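Local coordinates for DNA polymerase sliding clamp (Archaeoglobus fulgidus, PDB 1RWZ), which forms a ring-shaped homotrimer with DNA passing through its centre and probably tethers the DNA polymerase and other proteins to DNA during replication, at residues Met1-Met6 / Glu88-Asp93; Glu126-Ile131 / Gly187-Met192; Phe154-Glu159 / Ile182-Gly187. All coordinates share one frame; numbering follows the deposited sequence.

Overall arrangement
Interaction 1 lies in the N-terminal domain, while interactions 2 and 3 lie in the C-terminal one on the other side of the chain's centre; the centres of interactions 1 and 2 are about 40 Å apart. Interaction 1 is antiparallel pairing inside one sheet, with a buried apolar face and a partly exposed one that mixes acidic and apolar side chains. Interactions 2 and 3, with centres about 8 Å apart, share Gly187 and belong to the passage between strands 183-184 and 189-194, which lie in different sheets. Interaction 2 is partly buried, with apolar touches and a CA-H...O contact, whereas interaction 3 is a surface contact of a serine hydroxyl, backbone carbonyls and an aromatic edge.

Interaction 1: residues Met1-Met6 / Glu88-Asp93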
loop_
_atom_site.group_PDB
_atom_site.type_symbol
_atom_site.label_atom_id
_atom_site.label_comp_id
_atom_site.label_asym_id
_atom_site.label_seq_id
_atom_site.Cartn_x
_atom_site.Cartn_y
_atom_site.Cartn_z
ATOM N N MET A 1 -6.113 19.814 -37.486
ATOM C CA MET A 1 -6.271 18.729 -36.481
ATOM C C MET A 1 -4.983 18.473 -35.712
ATOM O O MET A 1 -3.885 18.743 -36.197
ATOM C CB MET A 1 -6.692 17.420 -37.158
ATOM C CG MET A 1 -6.744 16.230 -36.196
ATOM S SD MET A 1 -6.723 14.608 -36.988
ATOM C CE MET A 1 -8.465 14.172 -36.927
ATOM N N ILE A 2 -5.138 17.943 -34.505
ATOM C CA ILE A 2 -4.017 17.592 -33.648
ATOM C C ILE A 2 -4.132 16.092 -33.418
ATOM O O ILE A 2 -5.204 15.593 -33.081
ATOM C CB ILE A 2 -4.103 18.298 -32.282
ATOM C CG1 ILE A 2 -3.854 19.797 -32.452
ATOM C CG2 ILE A 2 -3.111 17.678 -31.309
ATOM C CD1 ILE A 2 -4.090 20.595 -31.187
ATOM N N ASP A 3 -3.036 15.371 -33.618
ATOM C CA ASP A 3 -3.039 13.935 -33.395
ATOM C C ASP A 3 -1.650 13.537 -32.932
ATOM O O ASP A 3 -0.701 13.541 -33.713
ATOM C CB ASP A 3 -3.410 13.188 -34.677
ATOM C CG ASP A 3 -3.448 11.687 -34.485
ATOM O OD1 ASP A 3 -3.611 11.236 -33.331
ATOM O OD2 ASP A 3 -3.325 10.955 -35.492
ATOM N N VAL A 4 -1.538 13.213 -31.650
ATOM C CA VAL A 4 -0.253 12.833 -31.081
ATOM C C VAL A 4 -0.355 11.533 -30.299
ATOM O O VAL A 4 -1.424 11.165 -29.820
ATOM C CB VAL A 4 0.286 13.944 -30.141
ATOM C CG1 VAL A 4 0.335 15.271 -30.882
ATOM C CG2 VAL A 4 -0.598 14.068 -28.902
ATOM N N ILE A 5 0.767 10.833 -30.186
ATOM C CA ILE A 5 0.815 9.588 -29.439
ATOM C C ILE A 5 1.994 9.693 -28.484
ATOM O O ILE A 5 3.100 10.057 -28.882
ATOM C CB ILE A 5 0.973 8.374 -30.377
ATOM C CG1 ILE A 5 -0.261 8.276 -31.285
ATOM C CG2 ILE A 5 1.138 7.092 -29.560
ATOM C CD1 ILE A 5 -0.264 7.064 -32.220
ATOM N N MET A 6 1.740 9.390 -27.216
ATOM C CA MET A 6 2.754 9.489 -26.175
ATOM C C MET A 6 2.613 8.322 -25.203
ATOM O O MET A 6 1.579 7.663 -25.179
ATOM C CB MET A 6 2.551 10.805 -25.423
ATOM C CG MET A 6 1.218 10.861 -24.670
ATOM S SD MET A 6 0.613 12.550 -24.399
ATOM C CE MET A 6 1.851 13.158 -23.316
ATOM N N GLU A 88 -3.156 8.107 -27.315
ATOM C CA GLU A 88 -3.289 8.997 -28.459
ATOM C C GLU A 88 -4.238 10.132 -28.081
ATOM O O GLU A 88 -5.297 9.901 -27.495
ATOM C CB GLU A 88 -3.832 8.236 -29.677
ATOM C CG GLU A 88 -4.038 9.099 -30.924
ATOM C CD GLU A 88 -4.393 8.283 -32.159
ATOM O OE1 GLU A 88 -4.964 7.186 -32.002
ATOM O OE2 GLU A 88 -4.112 8.741 -33.287
ATOM N N LEU A 89 -3.834 11.360 -28.387
ATOM C CA LEU A 89 -4.660 12.529 -28.103
ATOM C C LEU A 89 -5.069 13.097 -29.446
ATOM O O LEU A 89 -4.227 13.300 -30.322
ATOM C CB LEU A 89 -3.874 13.586 -27.324
ATOM C CG LEU A 89 -3.286 13.180 -25.972
ATOM C CD1 LEU A 89 -2.552 14.373 -25.365
ATOM C CD2 LEU A 89 -4.392 12.702 -25.043
ATOM N N ILE A 90 -6.361 13.348 -29.614
ATOM C CA ILE A 90 -6.859 13.887 -30.869
ATOM C C ILE A 90 -7.804 15.059 -30.651
ATOM O O ILE A 90 -8.670 15.016 -29.779
ATOM C CB ILE A 90 -7.632 12.818 -31.677
ATOM C CG1 ILE A 90 -6.726 11.621 -31.986
ATOM C CG2 ILE A 90 -8.159 13.427 -32.970
ATOM C CD1 ILE A 90 -7.463 10.469 -32.650
ATOM N N VAL A 91 -7.613 16.110 -31.442
ATOM C CA VAL A 91 -8.481 17.281 -31.399
ATOM C C VAL A 91 -8.796 17.563 -32.858
ATOM O O VAL A 91 -7.954 18.072 -33.598
ATOM C CB VAL A 91 -7.791 18.511 -30.777
ATOM C CG1 VAL A 91 -8.748 19.702 -30.790
ATOM C CG2 VAL A 91 -7.366 18.203 -29.351
ATOM N N GLU A 92 -10.007 17.202 -33.272
ATOM C CA GLU A 92 -10.436 17.385 -34.655
ATOM C C GLU A 92 -11.070 18.747 -34.902
ATOM O O GLU A 92 -10.996 19.279 -36.008
ATOM C CB GLU A 92 -11.420 16.282 -35.039
ATOM C CG GLU A 92 -10.928 14.890 -34.700
ATOM C CD GLU A 92 -11.890 13.808 -35.137
ATOM O OE1 GLU A 92 -13.074 13.868 -34.738
ATOM O OE2 GLU A 92 -11.461 12.898 -35.877
ATOM N N ASP A 93 -11.709 19.299 -33.878
ATOM C CA ASP A 93 -12.335 20.610 -33.992
ATOM C C ASP A 93 -11.754 21.556 -32.948
ATOM O O ASP A 93 -10.555 21.843 -32.961
ATOM C CB ASP A 93 -13.861 20.506 -33.830
ATOM C CG ASP A 93 -14.276 19.570 -32.708
ATOM O OD1 ASP A 93 -14.210 18.336 -32.900
ATOM O OD2 ASP A 93 -14.669 20.070 -31.631
#
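Strands 2-6 and 88-91 run antiparallel, their axes 4.6 Å apart at closest approach and 170° from parallel, with Ile2-Val91 and Val4-Leu89 as the hydrogen-bonded pairs and Asp3-Ile90 and Ile5-Glu88 as the non-hydrogen-bonded ones. Each hydrogen-bonded pair exchanges two N-H...O=C bonds, the shortest from Leu89 N to Val4 O at 2.8 Å.

The side chains divide between the two faces of the sheet. On the buried face Val4 lays CG2 against Leu89 CB at 3.7 Å, and the tip of Leu89 carries on to Met6, with CD1 3.8 Å from the Met6 SD. Ile2 and Val91 meet through their CB atoms.

The other face is more polar. Asp3 and Glu88 are diagonal neighbours whose carboxylates converge with their planes 27° apart, bringing Asp3 OD1 to 2.5 Å from Glu88 OE2. Two acid oxygens this close suggest that one group holds a proton, which would relieve the like charges. Asp3 reaches this position because its CG is anti to the backbone N (chi1 -179°), and OD1 also lies 3.4 Å from Ile90 CG1. At the chain terminus the bend in Met1 brings CE alongside Glu92, 3.4 Å from its CG.

The pairing places the chain's first strand inside the five-stranded antiparallel sheet of the N-terminal clamp domain, between strands 58-61 and 86-91. Asp3 is bonded through the backbone to Asn60 on one side, and strand 96-101 lies beyond residues 88-91, where Leu89 packs on Val99 and Val91 on Leu97.

Interaction 2: residues Glu126-Ile131 / Gly187-Met192; sequences ELPAKI and GEARSM
Ala129 and Ala189 meet methyl to methyl, CB to CB 4.0 Å, where the two segments come together. The Ala129 CB also rests against the carbonyl oxygen of Gly187, at 3.7 Å. One residue earlier, Pro128 sets its CG 3.6 Å from Glu188 O. The backbones come close as well: Gly187 CA lies 3.6 Å from Pro128 O in a fairly straight CA-H...O contact (159° at the hydrogen), and the CA atoms of Ala129 and Gly187 are 4.1 Å apart, a proximity made possible by the lack of a side chain on the glycine.

The side-chain amide of Asn185 clamps the 128-130 backbone, its ND2 donating to Pro128 O and its OD1 accepting from Lys130 N; OD1 also takes Gly187 N, which ties both segments to one side chain. Leu215 of strand 210-215 touches both alanine methyls and bonds to Ala129 through the backbone, while Ala189 is bonded to Ser156.

The contact joins the long sheet, which runs across both domains, to the separate four-stranded sheet of the C-terminal domain. Residues 187-189 make the crossing from short strand 183-184 at the edge of the first to edge strand 189-194 of the second, part of the sliding-clamp fold.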
loop_
_atom_site.group_PDB
_atom_site.type_symbol
_atom_site.label_atom_id
_atom_site.label_comp_id
_atom_site.label_asym_id
_atom_site.label_seq_id
_atom_site.Cartn_x
_atom_site.Cartn_y
_atom_site.Cartn_z
ATOM N N GLU A 126 17.504 36.248 -13.113
ATOM C CA GLU A 126 18.953 36.263 -13.266
ATOM C C GLU A 126 19.512 35.645 -11.987
ATOM O O GLU A 126 19.573 36.309 -10.953
ATOM C CB GLU A 126 19.446 37.705 -13.410
ATOM C CG GLU A 126 20.937 37.839 -13.668
ATOM C CD GLU A 126 21.320 37.445 -15.081
ATOM O OE1 GLU A 126 22.531 37.438 -15.388
ATOM O OE2 GLU A 126 20.409 37.150 -15.886
ATOM N N LEU A 127 19.911 34.376 -12.054
ATOM C CA LEU A 127 20.429 33.683 -10.876
ATOM C C LEU A 127 21.873 33.211 -11.009
ATOM O O LEU A 127 22.246 32.569 -11.993
ATOM C CB LEU A 127 19.510 32.510 -10.532
ATOM C CG LEU A 127 18.050 32.939 -10.346
ATOM C CD1 LEU A 127 17.202 31.750 -9.950
ATOM C CD2 LEU A 127 17.967 34.022 -9.280
ATOM N N PRO A 128 22.701 33.507 -9.994
ATOM C CA PRO A 128 24.123 33.159 -9.930
ATOM C C PRO A 128 24.513 31.709 -9.655
ATOM O O PRO A 128 25.590 31.279 -10.061
ATOM C CB PRO A 128 24.646 34.096 -8.848
ATOM C CG PRO A 128 23.503 34.137 -7.890
ATOM C CD PRO A 128 22.309 34.305 -8.815
ATOM N N ALA A 129 23.660 30.961 -8.966
ATOM C CA ALA A 129 23.982 29.575 -8.635
ATOM C C ALA A 129 23.227 28.553 -9.472
ATOM O O ALA A 129 22.016 28.663 -9.661
ATOM C CB ALA A 129 23.716 29.324 -7.156
ATOM N N LYS A 130 23.953 27.556 -9.967
ATOM C CA LYS A 130 23.357 26.494 -10.770
ATOM C C LYS A 130 23.829 25.173 -10.183
ATOM O O LYS A 130 25.032 24.915 -10.110
ATOM C CB LYS A 130 23.803 26.599 -12.229
ATOM C CG LYS A 130 23.162 25.546 -13.122
ATOM C CD LYS A 130 23.675 25.640 -14.549
ATOM C CE LYS A 130 23.105 24.516 -15.400
ATOM N NZ LYS A 130 23.646 24.565 -16.789
ATOM N N ILE A 131 22.875 24.346 -9.771
ATOM C CA ILE A 131 23.173 23.063 -9.151
ATOM C C ILE A 131 22.431 21.949 -9.878
ATOM O O ILE A 131 21.215 22.019 -10.034
ATOM C CB ILE A 131 22.721 23.058 -7.663
ATOM C CG1 ILE A 131 23.324 24.254 -6.919
ATOM C CG2 ILE A 131 23.142 21.766 -6.990
ATOM C CD1 ILE A 131 22.338 25.389 -6.679
ATOM N N GLY A 187 28.278 29.167 -7.525
ATOM C CA GLY A 187 27.703 30.483 -7.311
ATOM C C GLY A 187 27.259 30.691 -5.874
ATOM O O GLY A 187 26.834 29.750 -5.206
ATOM N N GLU A 188 27.354 31.926 -5.394
ATOM C CA GLU A 188 26.952 32.237 -4.028
ATOM C C GLU A 188 25.500 32.695 -4.001
ATOM O O GLU A 188 25.128 33.644 -4.692
ATOM C CB GLU A 188 27.857 33.326 -3.440
ATOM C CG GLU A 188 29.315 32.905 -3.334
ATOM C CD GLU A 188 30.170 33.924 -2.604
ATOM O OE1 GLU A 188 30.177 35.105 -3.016
ATOM O OE2 GLU A 188 30.837 33.541 -1.622
ATOM N N ALA A 189 24.688 32.011 -3.201
ATOM C CA ALA A 189 23.271 32.332 -3.081
ATOM C C ALA A 189 22.687 31.742 -1.803
ATOM O O ALA A 189 23.157 30.722 -1.303
ATOM C CB ALA A 189 22.513 31.799 -4.290
ATOM N N ARG A 190 21.646 32.381 -1.284
ATOM C CA ARG A 190 21.009 31.912 -0.060
ATOM C C ARG A 190 19.581 32.444 -0.015
ATOM O O ARG A 190 19.374 33.655 0.001
ATOM C CB ARG A 190 21.805 32.422 1.149
ATOM C CG ARG A 190 21.319 31.958 2.512
ATOM C CD ARG A 190 22.132 32.648 3.617
ATOM N NE ARG A 190 21.695 32.270 4.959
ATOM C CZ ARG A 190 22.034 31.140 5.573
ATOM N NH1 ARG A 190 22.824 30.264 4.969
ATOM N NH2 ARG A 190 21.574 30.884 6.789
ATOM N N SER A 191 18.605 31.539 -0.013
ATOM C CA SER A 191 17.192 31.920 0.046
ATOM C C SER A 191 16.414 30.920 0.900
ATOM O O SER A 191 16.844 29.780 1.072
ATOM C CB SER A 191 16.576 31.960 -1.359
ATOM O OG SER A 191 17.093 33.027 -2.134
ATOM N N MET A 192 15.273 31.343 1.432
ATOM C CA MET A 192 14.447 30.460 2.255
ATOM C C MET A 192 13.131 30.169 1.540
ATOM O O MET A 192 12.566 31.052 0.896
ATOM C CB MET A 192 14.173 31.099 3.620
ATOM C CG MET A 192 13.402 30.196 4.570
ATOM S SD MET A 192 13.623 30.650 6.298
ATOM C CE MET A 192 14.556 29.288 6.885
#

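Interaction 3: residues Phe154-Glu159 / Ile182-Gly187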
loop_
_atom_site.group_PDB
_atom_site.type_symbol
_atom_site.label_atom_id
_atom_site.label_comp_id
_atom_site.label_asym_id
_atom_site.label_seq_id
_atom_site.Cartn_x
_atom_site.Cartn_y
_atom_site.Cartn_z
ATOM N N PHE A 154 18.042 27.292 1.285
ATOM C CA PHE A 154 18.852 26.723 0.211
ATOM C C PHE A 154 20.077 27.621 0.213
ATOM O O PHE A 154 19.955 28.848 0.156
ATOM C CB PHE A 154 18.168 26.829 -1.155
ATOM C CG PHE A 154 17.131 25.772 -1.411
ATOM C CD1 PHE A 154 16.633 25.582 -2.697
ATOM C CD2 PHE A 154 16.633 24.985 -0.379
ATOM C CE1 PHE A 154 15.653 24.623 -2.951
ATOM C CE2 PHE A 154 15.654 24.021 -0.625
ATOM C CZ PHE A 154 15.164 23.841 -1.909
ATOM N N ARG A 155 21.256 27.021 0.275
ATOM C CA ARG A 155 22.483 27.795 0.320
ATOM C C ARG A 155 23.528 27.220 -0.624
ATOM O O ARG A 155 23.737 26.010 -0.669
ATOM C CB ARG A 155 23.003 27.801 1.759
ATOM C CG ARG A 155 24.348 28.447 1.978
ATOM C CD ARG A 155 24.740 28.286 3.442
ATOM N NE ARG A 155 26.138 28.624 3.691
ATOM C CZ ARG A 155 26.743 28.458 4.864
ATOM N NH1 ARG A 155 26.070 27.959 5.894
ATOM N NH2 ARG A 155 28.019 28.790 5.009
ATOM N N SER A 156 24.166 28.099 -1.386
ATOM C CA SER A 156 25.200 27.690 -2.327
ATOM C C SER A 156 26.409 28.612 -2.223
ATOM O O SER A 156 26.278 29.807 -1.971
ATOM C CB SER A 156 24.652 27.733 -3.762
ATOM O OG SER A 156 25.616 27.302 -4.707
ATOM N N ASP A 157 27.590 28.031 -2.390
ATOM C CA ASP A 157 28.835 28.785 -2.390
ATOM C C ASP A 157 29.893 27.864 -2.971
ATOM O O ASP A 157 29.571 26.779 -3.454
ATOM C CB ASP A 157 29.233 29.263 -0.985
ATOM C CG ASP A 157 29.430 28.129 -0.002
ATOM O OD1 ASP A 157 29.853 27.031 -0.411
ATOM O OD2 ASP A 157 29.174 28.352 1.199
ATOM N N LYS A 158 31.151 28.281 -2.939
ATOM C CA LYS A 158 32.202 27.445 -3.500
ATOM C C LYS A 158 32.330 26.077 -2.822
ATOM O O LYS A 158 32.808 25.124 -3.433
ATOM C CB LYS A 158 33.535 28.197 -3.459
ATOM C CG LYS A 158 33.514 29.466 -4.304
ATOM C CD LYS A 158 34.858 30.181 -4.325
ATOM C CE LYS A 158 34.796 31.412 -5.224
ATOM N NZ LYS A 158 36.108 32.120 -5.322
ATOM N N GLU A 159 31.883 25.969 -1.574
ATOM C CA GLU A 159 31.973 24.702 -0.843
ATOM C C GLU A 159 30.840 23.713 -1.123
ATOM O O GLU A 159 30.804 22.626 -0.538
ATOM C CB GLU A 159 32.041 24.956 0.666
ATOM C CG GLU A 159 33.355 25.536 1.154
ATOM C CD GLU A 159 33.405 25.645 2.667
ATOM O OE1 GLU A 159 33.211 24.610 3.344
ATOM O OE2 GLU A 159 33.641 26.761 3.182
ATOM N N ILE A 182 26.347 16.551 -9.938
ATOM C CA ILE A 182 26.534 16.224 -11.350
ATOM C C ILE A 182 27.187 17.410 -12.057
ATOM O O ILE A 182 28.090 17.241 -12.876
ATOM C CB ILE A 182 25.186 15.877 -12.020
ATOM C CG1 ILE A 182 24.587 14.635 -11.350
ATOM C CG2 ILE A 182 25.385 15.632 -13.514
ATOM C CD1 ILE A 182 23.184 14.277 -11.820
ATOM N N GLU A 183 26.720 18.612 -11.730
ATOM C CA GLU A 183 27.258 19.851 -12.285
ATOM C C GLU A 183 27.028 20.923 -11.222
ATOM O O GLU A 183 25.998 20.919 -10.552
ATOM C CB GLU A 183 26.543 20.231 -13.589
ATOM C CG GLU A 183 27.024 21.554 -14.181
ATOM C CD GLU A 183 26.351 21.911 -15.498
ATOM O OE1 GLU A 183 26.482 23.077 -15.928
ATOM O OE2 GLU A 183 25.698 21.033 -16.107
ATOM N N PHE A 184 27.989 21.827 -11.060
ATOM C CA PHE A 184 27.883 22.877 -10.052
ATOM C C PHE A 184 28.798 24.032 -10.435
ATOM O O PHE A 184 29.963 23.815 -10.764
ATOM C CB PHE A 184 28.296 22.315 -8.693
ATOM C CG PHE A 184 28.180 23.297 -7.564
ATOM C CD1 PHE A 184 26.959 23.903 -7.271
ATOM C CD2 PHE A 184 29.285 23.589 -6.769
ATOM C CE1 PHE A 184 26.839 24.785 -6.194
ATOM C CE2 PHE A 184 29.178 24.467 -5.692
ATOM C CZ PHE A 184 27.950 25.068 -5.404
ATOM N N ASN A 185 28.285 25.257 -10.375
ATOM C CA ASN A 185 29.092 26.412 -10.754
ATOM C C ASN A 185 29.659 27.206 -9.576
ATOM O O ASN A 185 30.327 28.220 -9.772
ATOM C CB ASN A 185 28.278 27.320 -11.682
ATOM C CG ASN A 185 27.249 28.149 -10.942
ATOM O OD1 ASN A 185 26.812 27.794 -9.850
ATOM N ND2 ASN A 185 26.847 29.257 -11.547
ATOM N N GLY A 186 29.399 26.736 -8.360
ATOM C CA GLY A 186 29.912 27.401 -7.172
ATOM C C GLY A 186 29.384 28.797 -6.887
ATOM O O GLY A 186 29.977 29.532 -6.094
ATOM N N GLY A 187 28.278 29.167 -7.525
ATOM C CA GLY A 187 27.703 30.483 -7.311
ATOM C C GLY A 187 27.259 30.691 -5.874
ATOM O O GLY A 187 26.834 29.750 -5.206
#
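Ser156 OG donates a hydrogen bond of 2.8 Å to Gly187 O, meeting it in the carbonyl plane with a C=O...donor angle of 157°. The hydroxyl is carried there by a chi1 of -178°, which sets OG opposite the backbone N and brings it to the carbonyl of Gly187.

The ring of Phe184 comes in edge first on the same region. Its CE1 lies 3.2 Å from Ser156 OG, and Asp157 O lies in the ring plane at the edge, straddling CZ and CE2, 3.1 Å from CZ. The carbonyl oxygen therefore faces the C-H rim of the ring and not its pi cloud. Over the centre of one ring face sits Gly186 N, 3.4 Å above the plane, because the chain folds back across its own phenylalanine. Gly186 makes this fold with a positive phi (65°), and its carbonyl oxygen lies beside the Asp157-Lys158 peptide, 3.5 Å from Asp157 C.

Both ends of the contact are shaped by Asx turns. In one, Asp157 OD1 accepts from Glu159 N at 2.6 Å; in the other, Asn185 OD1 accepts from Gly187 N, which approaches from above the amide plane. Ser156 is further held by backbone bonding to Ala189, and Phe184 rests on Ile131 of strand 129-134.

The chemistry thus depends on one well-aligned hydroxyl bond and on backbone oxygens set against a weakly positive aromatic rim: Ser156 fixes the carbonyl of Gly187, while the ring edge lies against the backbone at the end of strand 151-157.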